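Local coordinates for SGNH hydrolase-type esterase domain-containing protein (Slackia heliotrinireducens DSM 20476, PDB 4S1P) that is probably a hydrolase of the SGNH (GDSL-like lipase/acylhydrolase) family, acting on ester bonds of a substrate not yet known, at residues Met4-Leu9 with Glu25-Glu30; Asn17-Met22 with Leu175-Leu180; Trp64-Met69 with Gln100-Gly105; Thr106-Ala111 with Asp147-Phe152. All blocks are in the same frame, centred on the assembly; numbering follows the deposited sequence.

Interaction 1 (Met4-Leu9 with Glu25-Glu30)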
# COMPACT_ATOMS: atom_id res chain seq x y z
N MSE A 4 5.64 2.15 19.14
CA MSE A 4 4.68 2.15 18.05
C MSE A 4 4.73 0.80 17.35
O MSE A 4 5.79 0.26 17.14
CB MSE A 4 5.03 3.23 17.03
CG MSE A 4 3.94 3.34 15.96
SE MSE A 4 4.48 4.68 14.60
CE MSE A 4 4.26 6.22 15.74
N ARG A 5 3.56 0.25 17.04
CA ARG A 5 3.45 -1.03 16.34
C ARG A 5 2.62 -0.83 15.08
O ARG A 5 1.50 -0.33 15.13
CB ARG A 5 2.85 -2.13 17.23
CG ARG A 5 3.61 -2.29 18.56
CD ARG A 5 3.17 -3.56 19.33
NE ARG A 5 3.76 -4.76 18.72
CZ ARG A 5 3.10 -5.72 18.06
NH1 ARG A 5 3.79 -6.70 17.52
NH2 ARG A 5 1.78 -5.72 17.93
N ILE A 6 3.17 -1.32 13.98
CA ILE A 6 2.59 -1.12 12.64
C ILE A 6 2.45 -2.48 11.96
O ILE A 6 3.41 -3.25 11.90
CB ILE A 6 3.50 -0.22 11.76
CG1 ILE A 6 3.73 1.13 12.43
CG2 ILE A 6 2.90 -0.05 10.37
CD1 ILE A 6 4.84 1.94 11.79
N LEU A 7 1.25 -2.79 11.48
CA LEU A 7 0.99 -3.99 10.67
C LEU A 7 0.84 -3.56 9.23
O LEU A 7 0.04 -2.67 8.95
CB LEU A 7 -0.29 -4.65 11.13
CG LEU A 7 -0.74 -5.89 10.37
CD1 LEU A 7 0.30 -7.00 10.40
CD2 LEU A 7 -2.09 -6.35 10.92
N MSE A 8 1.62 -4.15 8.33
CA MSE A 8 1.57 -3.80 6.92
C MSE A 8 1.07 -4.98 6.11
O MSE A 8 1.52 -6.11 6.29
CB MSE A 8 2.97 -3.46 6.40
CG MSE A 8 3.63 -2.37 7.22
SE MSE A 8 5.30 -1.77 6.34
CE MSE A 8 4.52 -0.57 5.03
N LEU A 9 0.08 -4.70 5.28
CA LEU A 9 -0.50 -5.69 4.41
C LEU A 9 -0.17 -5.30 2.97
O LEU A 9 -0.47 -4.17 2.55
CB LEU A 9 -2.03 -5.70 4.59
CG LEU A 9 -2.56 -5.64 6.03
CD1 LEU A 9 -4.10 -5.61 6.02
CD2 LEU A 9 -2.00 -6.77 6.87
N GLU A 25 12.87 1.81 11.21
CA GLU A 25 13.96 2.60 11.79
C GLU A 25 13.62 4.09 11.79
O GLU A 25 13.96 4.81 12.74
CB GLU A 25 15.26 2.29 11.03
CG GLU A 25 16.50 2.53 11.84
CD GLU A 25 17.75 1.89 11.21
OE1 GLU A 25 18.07 0.70 11.55
OE2 GLU A 25 18.38 2.60 10.40
N LEU A 26 12.92 4.58 10.76
CA LEU A 26 12.46 5.96 10.72
C LEU A 26 11.54 6.33 11.88
O LEU A 26 11.61 7.44 12.41
CB LEU A 26 11.75 6.28 9.41
CG LEU A 26 12.62 6.40 8.17
CD1 LEU A 26 11.77 6.42 6.91
CD2 LEU A 26 13.45 7.68 8.20
N LEU A 27 10.66 5.39 12.26
CA LEU A 27 9.64 5.66 13.25
C LEU A 27 9.97 5.08 14.64
O LEU A 27 9.16 5.20 15.57
CB LEU A 27 8.30 5.11 12.75
CG LEU A 27 7.65 5.87 11.60
CD1 LEU A 27 6.41 5.13 11.12
CD2 LEU A 27 7.27 7.31 11.96
N THR A 28 11.11 4.42 14.78
CA THR A 28 11.44 3.60 15.95
C THR A 28 10.26 2.71 16.33
O THR A 28 9.80 2.68 17.45
CB THR A 28 11.90 4.46 17.15
OG1 THR A 28 12.83 5.44 16.69
CG2 THR A 28 12.54 3.60 18.22
N ALA A 29 9.76 2.02 15.32
CA ALA A 29 8.58 1.19 15.43
C ALA A 29 8.83 -0.29 15.21
O ALA A 29 9.82 -0.68 14.56
CB ALA A 29 7.53 1.65 14.41
N GLU A 30 7.96 -1.11 15.82
CA GLU A 30 7.90 -2.53 15.51
C GLU A 30 7.00 -2.67 14.28
O GLU A 30 5.84 -2.21 14.30
CB GLU A 30 7.32 -3.34 16.65
CG GLU A 30 7.25 -4.83 16.35
CD GLU A 30 6.72 -5.67 17.49
OE1 GLU A 30 6.45 -5.12 18.58
OE2 GLU A 30 6.54 -6.89 17.29
O HOH W 1 7.90 4.00 18.94
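Met4, a selenomethionine, starts the contact by reaching toward the turn between helix 19-27 and strand 29-35. Strands 4-10 and 29-35 are parallel neighbours in the sheet of an SGNH-type alpha/beta fold. Helix 19-27 connects them as a beta-alpha-beta crossover, and 29-35 is the outermost strand on this side. With CG anti to the backbone N (chi1 -173°), the Met4 chain carries SE to CD1 of Leu27, 4.0 Å away. Its carbonyl O accepts from Glu30 N at 2.9 Å. A water bridges Met4 N and Thr28 O, so the turn is also tied to Met4 through the water.

Arg5 lies beside Glu30, the two side chains pointing the same way. In the Glu30 conformer described, the arginine grips the carboxylate side-on. NE of Arg5 forms a salt bridge with OE1 of Glu30 at 2.7 Å, and NH1 of Arg5 donates to OE2 of Glu30 at 2.8 Å. Both oxygens lie close to the guanidinium plane, yet they are met from above the carboxylate plane, and the two planes are 74° apart. NH1 also forms a salt bridge with Glu62, and Trp64 makes a cation-pi contact with the arginine. These partners hold the guanidinium in place at the surface.

The end of Ile6 reaches Ala29 and Leu27. Its N donates to Glu30 O at 2.8 Å. CG1 is anti to the carbonyl carbon (chi1 -58°). From there CD1 of Ile6 touches CB of Ala29 at 3.8 Å. The Ile6 and Leu27 side chains cross at about a right angle, with CD1 of Ile6 3.6 Å from CD1 of Leu27.

Interaction 2 (Asn17-Met22 with Leu175-Leu180)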
# COMPACT_ATOMS: atom_id res chain seq x y z
N ASN A 17 13.30 -3.86 -1.37
CA ASN A 17 14.36 -2.96 -0.90
C ASN A 17 14.36 -2.70 0.59
O ASN A 17 14.73 -1.61 1.03
CB ASN A 17 14.33 -1.65 -1.67
CG ASN A 17 14.39 -1.86 -3.16
OD1 ASN A 17 15.33 -2.48 -3.66
ND2 ASN A 17 13.39 -1.35 -3.88
N HIS A 18 13.93 -3.71 1.36
CA HIS A 18 13.86 -3.61 2.80
C HIS A 18 13.09 -2.39 3.28
O HIS A 18 13.37 -1.82 4.33
CB HIS A 18 15.27 -3.57 3.36
CG HIS A 18 16.07 -4.80 3.04
ND1 HIS A 18 16.00 -5.96 3.79
CD2 HIS A 18 16.90 -5.07 2.01
CE1 HIS A 18 16.78 -6.87 3.26
NE2 HIS A 18 17.35 -6.36 2.17
N MSE A 19 12.06 -2.04 2.54
CA MSE A 19 11.32 -0.85 2.91
C MSE A 19 10.67 -0.92 4.31
O MSE A 19 10.72 0.04 5.03
CB MSE A 19 10.31 -0.50 1.82
CG MSE A 19 9.68 0.86 2.04
SE MSE A 19 8.09 0.85 3.22
CE MSE A 19 6.78 0.52 1.82
N PRO A 20 10.09 -2.08 4.71
CA PRO A 20 9.52 -2.14 6.06
C PRO A 20 10.57 -1.87 7.14
O PRO A 20 10.26 -1.22 8.13
CB PRO A 20 8.93 -3.53 6.12
CG PRO A 20 8.57 -3.81 4.69
CD PRO A 20 9.75 -3.27 3.93
N ASP A 21 11.78 -2.39 6.94
CA ASP A 21 12.90 -2.14 7.87
C ASP A 21 13.24 -0.64 7.92
O ASP A 21 13.52 -0.08 8.99
CB ASP A 21 14.13 -2.91 7.40
CG ASP A 21 14.10 -4.40 7.72
OD1 ASP A 21 13.27 -4.88 8.50
OD2 ASP A 21 15.01 -5.10 7.21
N MSE A 22 13.22 0.02 6.77
CA MSE A 22 13.46 1.46 6.70
C MSE A 22 12.40 2.21 7.46
O MSE A 22 12.67 3.12 8.24
CB MSE A 22 13.55 2.00 5.26
CG MSE A 22 14.74 1.47 4.51
SE MSE A 22 15.15 2.44 2.85
CE MSE A 22 13.73 1.70 1.82
N LEU A 175 11.59 6.68 -0.76
CA LEU A 175 10.61 7.68 -0.84
C LEU A 175 9.27 7.19 -0.24
O LEU A 175 8.64 7.88 0.55
CB LEU A 175 10.40 8.06 -2.29
CG LEU A 175 9.33 9.11 -2.52
CD1 LEU A 175 9.61 10.40 -1.75
CD2 LEU A 175 9.24 9.39 -4.01
N ALA A 176 8.88 5.98 -0.57
CA ALA A 176 7.66 5.43 0.04
C ALA A 176 7.75 5.37 1.56
O ALA A 176 6.82 5.72 2.24
CB ALA A 176 7.39 4.07 -0.51
N ALA A 177 8.89 4.92 2.08
CA ALA A 177 9.09 4.87 3.52
C ALA A 177 8.98 6.26 4.14
O ALA A 177 8.39 6.41 5.20
CB ALA A 177 10.43 4.25 3.87
N LEU A 178 9.58 7.26 3.49
CA LEU A 178 9.53 8.63 4.03
C LEU A 178 8.10 9.18 4.03
O LEU A 178 7.66 9.82 4.99
CB LEU A 178 10.46 9.56 3.25
CG LEU A 178 11.95 9.31 3.44
CD1 LEU A 178 12.68 10.08 2.35
CD2 LEU A 178 12.42 9.69 4.83
N VAL A 179 7.35 8.89 2.97
CA VAL A 179 5.97 9.33 2.91
C VAL A 179 5.11 8.64 3.99
O VAL A 179 4.30 9.25 4.67
CB VAL A 179 5.40 9.08 1.49
CG1 VAL A 179 3.92 9.39 1.44
CG2 VAL A 179 6.13 9.93 0.43
N LEU A 180 5.28 7.33 4.11
CA LEU A 180 4.56 6.58 5.13
C LEU A 180 4.93 7.08 6.53
O LEU A 180 4.05 7.25 7.37
CB LEU A 180 4.81 5.07 5.00
CG LEU A 180 4.09 4.40 3.84
CD1 LEU A 180 4.81 3.12 3.41
CD2 LEU A 180 2.64 4.12 4.20
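Met19, a selenomethionine, lays its bent side chain over Ala177 and on to Leu180. CG sits 3.9 Å from CB of Ala177. CG is anti to the backbone N (chi1 -170°), and the chain then bends at chi2 and again at chi3. The second bend brings the terminal methyl to the leucine: CE of Met19 is 3.6 Å from CD1 of Leu180, and the two side chains cross at about a right angle. SE of Met19 lies 4.0 Å from the same CD1 of Leu180. The methyl also reaches CB of Ala176, at a looser 4.3 Å.

This is helix-to-helix packing in the alpha/beta fold. Helix 19-27 follows strand 4-10, and helix 170-184 is the last helix of the chain. Both lie on the same side of the parallel sheet, where Met8 of strand 4-10 touches Met19 and Leu180. On the 175-180 side the touching groups are all methyls, and no hydrogen bond crosses between the segments. Nearby, ND2 of Asn17 bonds to OG of Ser173 and to O of Pro168, adding a polar tie beside the apolar one.

Met22 comes one turn after Met19 and meets the same alanine from further along the helix. Its CB is 4.1 Å from CB of Ala177.

Interaction 3 (Trp64-Met69 with Gln100-Gly105)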
# COMPACT_ATOMS: atom_id res chain seq x y z
N TRP A 64 -2.03 -2.85 17.85
CA TRP A 64 -1.46 -2.08 16.74
C TRP A 64 -1.83 -0.62 16.81
O TRP A 64 -3.02 -0.29 17.05
CB TRP A 64 -1.92 -2.67 15.38
CG TRP A 64 -1.67 -4.13 15.29
CD1 TRP A 64 -2.55 -5.13 15.53
CD2 TRP A 64 -0.41 -4.78 15.01
NE1 TRP A 64 -1.93 -6.35 15.42
CE2 TRP A 64 -0.61 -6.16 15.14
CE3 TRP A 64 0.89 -4.32 14.70
CZ2 TRP A 64 0.43 -7.08 14.94
CZ3 TRP A 64 1.90 -5.22 14.52
CH2 TRP A 64 1.67 -6.60 14.63
N ASP A 65 -0.87 0.24 16.45
CA ASP A 65 -1.18 1.67 16.26
C ASP A 65 -1.73 1.98 14.89
O ASP A 65 -2.60 2.83 14.73
CB ASP A 65 0.06 2.50 16.53
CG ASP A 65 0.50 2.38 17.98
OD1 ASP A 65 -0.13 3.03 18.82
OD2 ASP A 65 1.38 1.59 18.31
N PHE A 66 -1.19 1.30 13.88
CA PHE A 66 -1.56 1.52 12.50
C PHE A 66 -1.63 0.21 11.76
O PHE A 66 -0.87 -0.70 12.05
CB PHE A 66 -0.51 2.40 11.80
CG PHE A 66 -0.38 3.79 12.37
CD1 PHE A 66 -1.30 4.77 12.05
CD2 PHE A 66 0.64 4.10 13.23
CE1 PHE A 66 -1.21 6.05 12.56
CE2 PHE A 66 0.76 5.38 13.73
CZ PHE A 66 -0.18 6.36 13.41
N VAL A 67 -2.52 0.16 10.78
CA VAL A 67 -2.59 -0.94 9.82
C VAL A 67 -2.45 -0.32 8.43
O VAL A 67 -3.29 0.50 8.03
CB VAL A 67 -3.87 -1.74 9.90
CG1 VAL A 67 -3.89 -2.84 8.84
CG2 VAL A 67 -4.03 -2.36 11.29
N VAL A 68 -1.35 -0.66 7.74
CA VAL A 68 -1.07 -0.08 6.40
C VAL A 68 -1.56 -1.06 5.34
O VAL A 68 -1.26 -2.25 5.42
CB VAL A 68 0.42 0.18 6.21
CG1 VAL A 68 0.72 0.76 4.84
CG2 VAL A 68 0.93 1.10 7.30
N MSE A 69 -2.30 -0.55 4.35
CA MSE A 69 -2.92 -1.37 3.36
C MSE A 69 -2.42 -1.01 1.98
O MSE A 69 -2.58 0.14 1.54
CB MSE A 69 -4.44 -1.20 3.37
CG MSE A 69 -5.04 -1.50 4.75
SE MSE A 69 -6.87 -0.85 4.96
CE MSE A 69 -6.42 1.06 4.79
N GLN A 100 -5.35 2.76 13.66
CA GLN A 100 -5.65 3.69 12.60
C GLN A 100 -5.27 3.10 11.22
O GLN A 100 -4.11 2.77 11.01
CB GLN A 100 -4.87 4.99 12.80
CG GLN A 100 -5.01 5.96 11.65
CD GLN A 100 -6.41 6.50 11.43
OE1 GLN A 100 -7.01 7.09 12.34
NE2 GLN A 100 -6.94 6.34 10.21
N PRO A 101 -6.23 2.94 10.32
CA PRO A 101 -5.89 2.44 8.98
C PRO A 101 -5.17 3.51 8.16
O PRO A 101 -5.45 4.70 8.27
CB PRO A 101 -7.24 2.07 8.38
CG PRO A 101 -8.26 2.82 9.16
CD PRO A 101 -7.69 3.05 10.53
N VAL A 102 -4.24 3.03 7.33
CA VAL A 102 -3.41 3.88 6.47
C VAL A 102 -3.40 3.27 5.08
O VAL A 102 -3.09 2.09 4.95
CB VAL A 102 -1.96 3.99 7.01
CG1 VAL A 102 -1.07 4.78 6.08
CG2 VAL A 102 -1.96 4.60 8.41
N ILE A 103 -3.71 4.06 4.06
CA ILE A 103 -3.59 3.60 2.71
C ILE A 103 -2.18 3.91 2.20
O ILE A 103 -1.75 5.07 2.22
CB ILE A 103 -4.62 4.28 1.79
CG1 ILE A 103 -6.04 3.81 2.15
CG2 ILE A 103 -4.30 4.05 0.31
CD1 ILE A 103 -7.10 4.74 1.64
N TYR A 104 -1.47 2.88 1.74
CA TYR A 104 -0.18 3.07 1.05
C TYR A 104 -0.59 3.33 -0.41
O TYR A 104 -0.87 2.40 -1.18
CB TYR A 104 0.68 1.84 1.25
CG TYR A 104 2.00 1.74 0.47
CD1 TYR A 104 2.48 2.75 -0.37
CD2 TYR A 104 2.77 0.62 0.62
CE1 TYR A 104 3.67 2.57 -1.11
CE2 TYR A 104 3.93 0.43 -0.09
CZ TYR A 104 4.40 1.40 -0.94
OH TYR A 104 5.54 1.20 -1.68
N GLY A 105 -0.71 4.62 -0.75
CA GLY A 105 -1.11 4.99 -2.11
C GLY A 105 0.10 4.78 -3.00
O GLY A 105 1.16 5.34 -2.76
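The Phe66 ring meets Gln100 at its edge, where the backbone O of Gln100 lies near the ring plane. CD1 of Phe66 is 3.7 Å from CB of Gln100, and ring and amide planes are 47° apart. CG2 of Val102 approaches the same ring obliquely, 3.7 Å from CD1 of Phe66. The Gln100 amide bends back on its own strand: NE2 donates to Pro101 O at 2.9 Å, in the carbonyl plane and on a lone pair, and also to Gly142 O.

Strands 66-69 and 100-105 are parallel neighbours in the central sheet of the SGNH-type alpha/beta fold. Helix 80-96 lies between them in the chain and packs on the face of Met69, Pro101 and Ile103. Five backbone bonds join the pair. They run from Gln100 N to Asp65 O, Val67 N to Gln100 O, Val102 N to Val67 O, Met69 N to Val102 O, and Tyr104 N to Met69 O.

Val68 and Val102 lie side by side on the Phe66 face, toward helix 170-184. CG1 of Val68 also touches CB of Tyr104 at 3.7 Å. The Tyr104 ring leads away, and its OH bonds to Leu13 O.

Met69, a selenomethionine, bends at chi3 (-64°) and folds its end across the neighbouring strand. There CE of Met69 lies 3.5 Å from the backbone O of Val102. The same methyl CE rests 3.8 Å from CB of Pro101 and 3.8 Å from CG1 of Ile103.

Interaction 4 (Thr106-Ala111 with Asp147-Phe152)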
# COMPACT_ATOMS: atom_id res chain seq x y z
N THR A 106 -0.03 3.99 -4.02
CA THR A 106 1.04 3.75 -4.96
C THR A 106 0.82 4.56 -6.26
O THR A 106 -0.06 5.40 -6.38
CB THR A 106 1.19 2.24 -5.23
OG1 THR A 106 0.02 1.74 -5.93
CG2 THR A 106 1.39 1.43 -3.93
N TRP A 107 1.68 4.28 -7.22
CA TRP A 107 1.92 5.15 -8.36
C TRP A 107 1.39 4.50 -9.64
O TRP A 107 1.34 3.27 -9.75
CB TRP A 107 3.44 5.41 -8.48
CG TRP A 107 4.22 4.17 -8.31
CD1 TRP A 107 4.50 3.25 -9.27
CD2 TRP A 107 4.77 3.67 -7.09
NE1 TRP A 107 5.18 2.19 -8.73
CE2 TRP A 107 5.35 2.42 -7.38
CE3 TRP A 107 4.79 4.13 -5.76
CZ2 TRP A 107 5.96 1.65 -6.41
CZ3 TRP A 107 5.39 3.34 -4.81
CH2 TRP A 107 5.96 2.12 -5.13
N PRO A 108 1.05 5.32 -10.65
CA PRO A 108 0.84 4.74 -11.98
C PRO A 108 2.16 4.14 -12.46
O PRO A 108 3.21 4.55 -12.04
CB PRO A 108 0.46 5.96 -12.85
CG PRO A 108 1.11 7.10 -12.17
CD PRO A 108 1.06 6.79 -10.69
N TYR A 109 2.07 3.19 -13.36
CA TYR A 109 3.26 2.63 -13.97
C TYR A 109 3.94 3.68 -14.85
O TYR A 109 3.33 4.62 -15.32
CB TYR A 109 2.86 1.45 -14.82
CG TYR A 109 2.25 0.29 -14.13
CD1 TYR A 109 2.28 0.16 -12.75
CD2 TYR A 109 1.68 -0.75 -14.88
CE1 TYR A 109 1.73 -0.95 -12.13
CE2 TYR A 109 1.15 -1.87 -14.27
CZ TYR A 109 1.18 -1.97 -12.89
OH TYR A 109 0.66 -3.12 -12.31
N ARG A 110 5.23 3.50 -15.07
CA ARG A 110 5.98 4.43 -15.89
C ARG A 110 5.45 4.47 -17.32
O ARG A 110 5.18 3.44 -17.93
CB ARG A 110 7.46 4.08 -15.86
CG ARG A 110 8.26 5.05 -16.69
CD ARG A 110 9.73 4.92 -16.46
NE ARG A 110 10.47 5.99 -17.13
CZ ARG A 110 11.77 6.20 -16.94
NH1 ARG A 110 12.45 5.39 -16.15
NH2 ARG A 110 12.39 7.19 -17.56
N ALA A 111 5.24 5.68 -17.85
CA ALA A 111 4.71 5.81 -19.19
C ALA A 111 5.60 5.05 -20.19
O ALA A 111 6.84 5.12 -20.15
CB ALA A 111 4.59 7.26 -19.59
N ASP A 147 0.33 9.33 0.19
CA ASP A 147 0.24 9.52 -1.24
C ASP A 147 1.62 9.47 -1.82
O ASP A 147 2.29 10.49 -1.95
CB ASP A 147 -0.46 10.85 -1.51
CG ASP A 147 -0.71 11.13 -2.98
OD1 ASP A 147 -0.19 10.39 -3.83
OD2 ASP A 147 -1.43 12.11 -3.30
N VAL A 148 2.06 8.28 -2.22
CA VAL A 148 3.39 8.16 -2.78
C VAL A 148 3.40 8.57 -4.27
O VAL A 148 4.43 8.95 -4.81
CB VAL A 148 4.00 6.76 -2.52
CG1 VAL A 148 5.46 6.71 -2.98
CG2 VAL A 148 3.91 6.40 -1.03
N ALA A 149 2.25 8.51 -4.94
CA ALA A 149 2.20 8.92 -6.33
C ALA A 149 2.62 10.37 -6.50
O ALA A 149 3.25 10.71 -7.51
CB ALA A 149 0.82 8.72 -6.90
N ALA A 150 2.22 11.24 -5.60
CA ALA A 150 2.53 12.67 -5.76
C ALA A 150 4.05 12.93 -5.89
O ALA A 150 4.48 13.52 -6.90
CB ALA A 150 1.90 13.50 -4.64
N PRO A 151 4.86 12.45 -4.93
CA PRO A 151 6.29 12.69 -5.11
C PRO A 151 6.92 11.88 -6.23
O PRO A 151 7.94 12.29 -6.79
CB PRO A 151 6.89 12.37 -3.75
CG PRO A 151 5.87 11.47 -3.05
CD PRO A 151 4.54 12.00 -3.55
N PHE A 152 6.33 10.75 -6.60
CA PHE A 152 6.77 10.06 -7.82
C PHE A 152 6.62 10.97 -9.04
O PHE A 152 7.50 11.03 -9.86
CB PHE A 152 6.00 8.74 -8.08
CG PHE A 152 6.77 7.52 -7.67
CD1 PHE A 152 7.16 7.32 -6.36
CD2 PHE A 152 7.11 6.55 -8.63
CE1 PHE A 152 7.86 6.19 -5.99
CE2 PHE A 152 7.80 5.40 -8.24
CZ PHE A 152 8.17 5.24 -6.94
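An offset aromatic stack joins Trp107 to Phe152 where two segments leave the sheet at the C-terminal ends of its strands. In this SGNH-type alpha/beta fold, the loop 106-111 follows strand 100-105. Segment 147-152 leads from strand 144-147 into helix 149-154. The six-membered ring of Trp107 and the ring of Phe152 have centroids 4.2 Å apart and planes only 1° from parallel. CE2 of Phe152 lies 3.7 Å from CD2 of Trp107. The opposite face of the indole is met by CB of its neighbour Thr106, so the ring is covered on both sides.

The indole owes its place to a chi1 of 45°, which puts CG between the backbone N and the carbonyl carbon. NE1 bonds to Val166 O outside the two segments, fixing the ring's rotation. Tyr161 forms an edge-to-face pair with Phe152 and meets Trp107 with planes at about 90°. The indole also lies near, without touching, a possible Ser-His-Asp triad of Ser12, His167 and Asp164, consistent with a position beside the active site.

Val148 comes to the indole edge, near its plane, with CG1 3.8 Å from CZ3 of Trp107. Asp147 lies before the turn into the helix, and its OD1 accepts from Ala150 N at 3.1 Å, a capping bond.

Ala149 meets the loop backbone. Its CB lies 4.0 Å from CA of Trp107 and 4.3 Å from CD of Pro108, and it comes within 3.5 Å of the carbonyl O of Thr106.

In the fold
Interactions 1 and 3 belong to one parallel sheet and join through the neighbouring strands 4-10 and 66-69, where Val68 N probably bonds to Leu7 O. Interaction 1 is at the surface and adds a salt bridge to its backbone bonds. Interaction 3 is buried, and its side-chain contacts are largely apolar. Interactions 2 and 4 are also buried, but no hydrogen bonds link their segments: one packs apolar side chains between helices, the other stacks rings. Interaction 2 shares helix 19-27 with interaction 1. It meets interaction 3 where Met19 touches Tyr104, and interaction 4 where Leu175 touches Phe152. Interactions 1 and 4 do not touch.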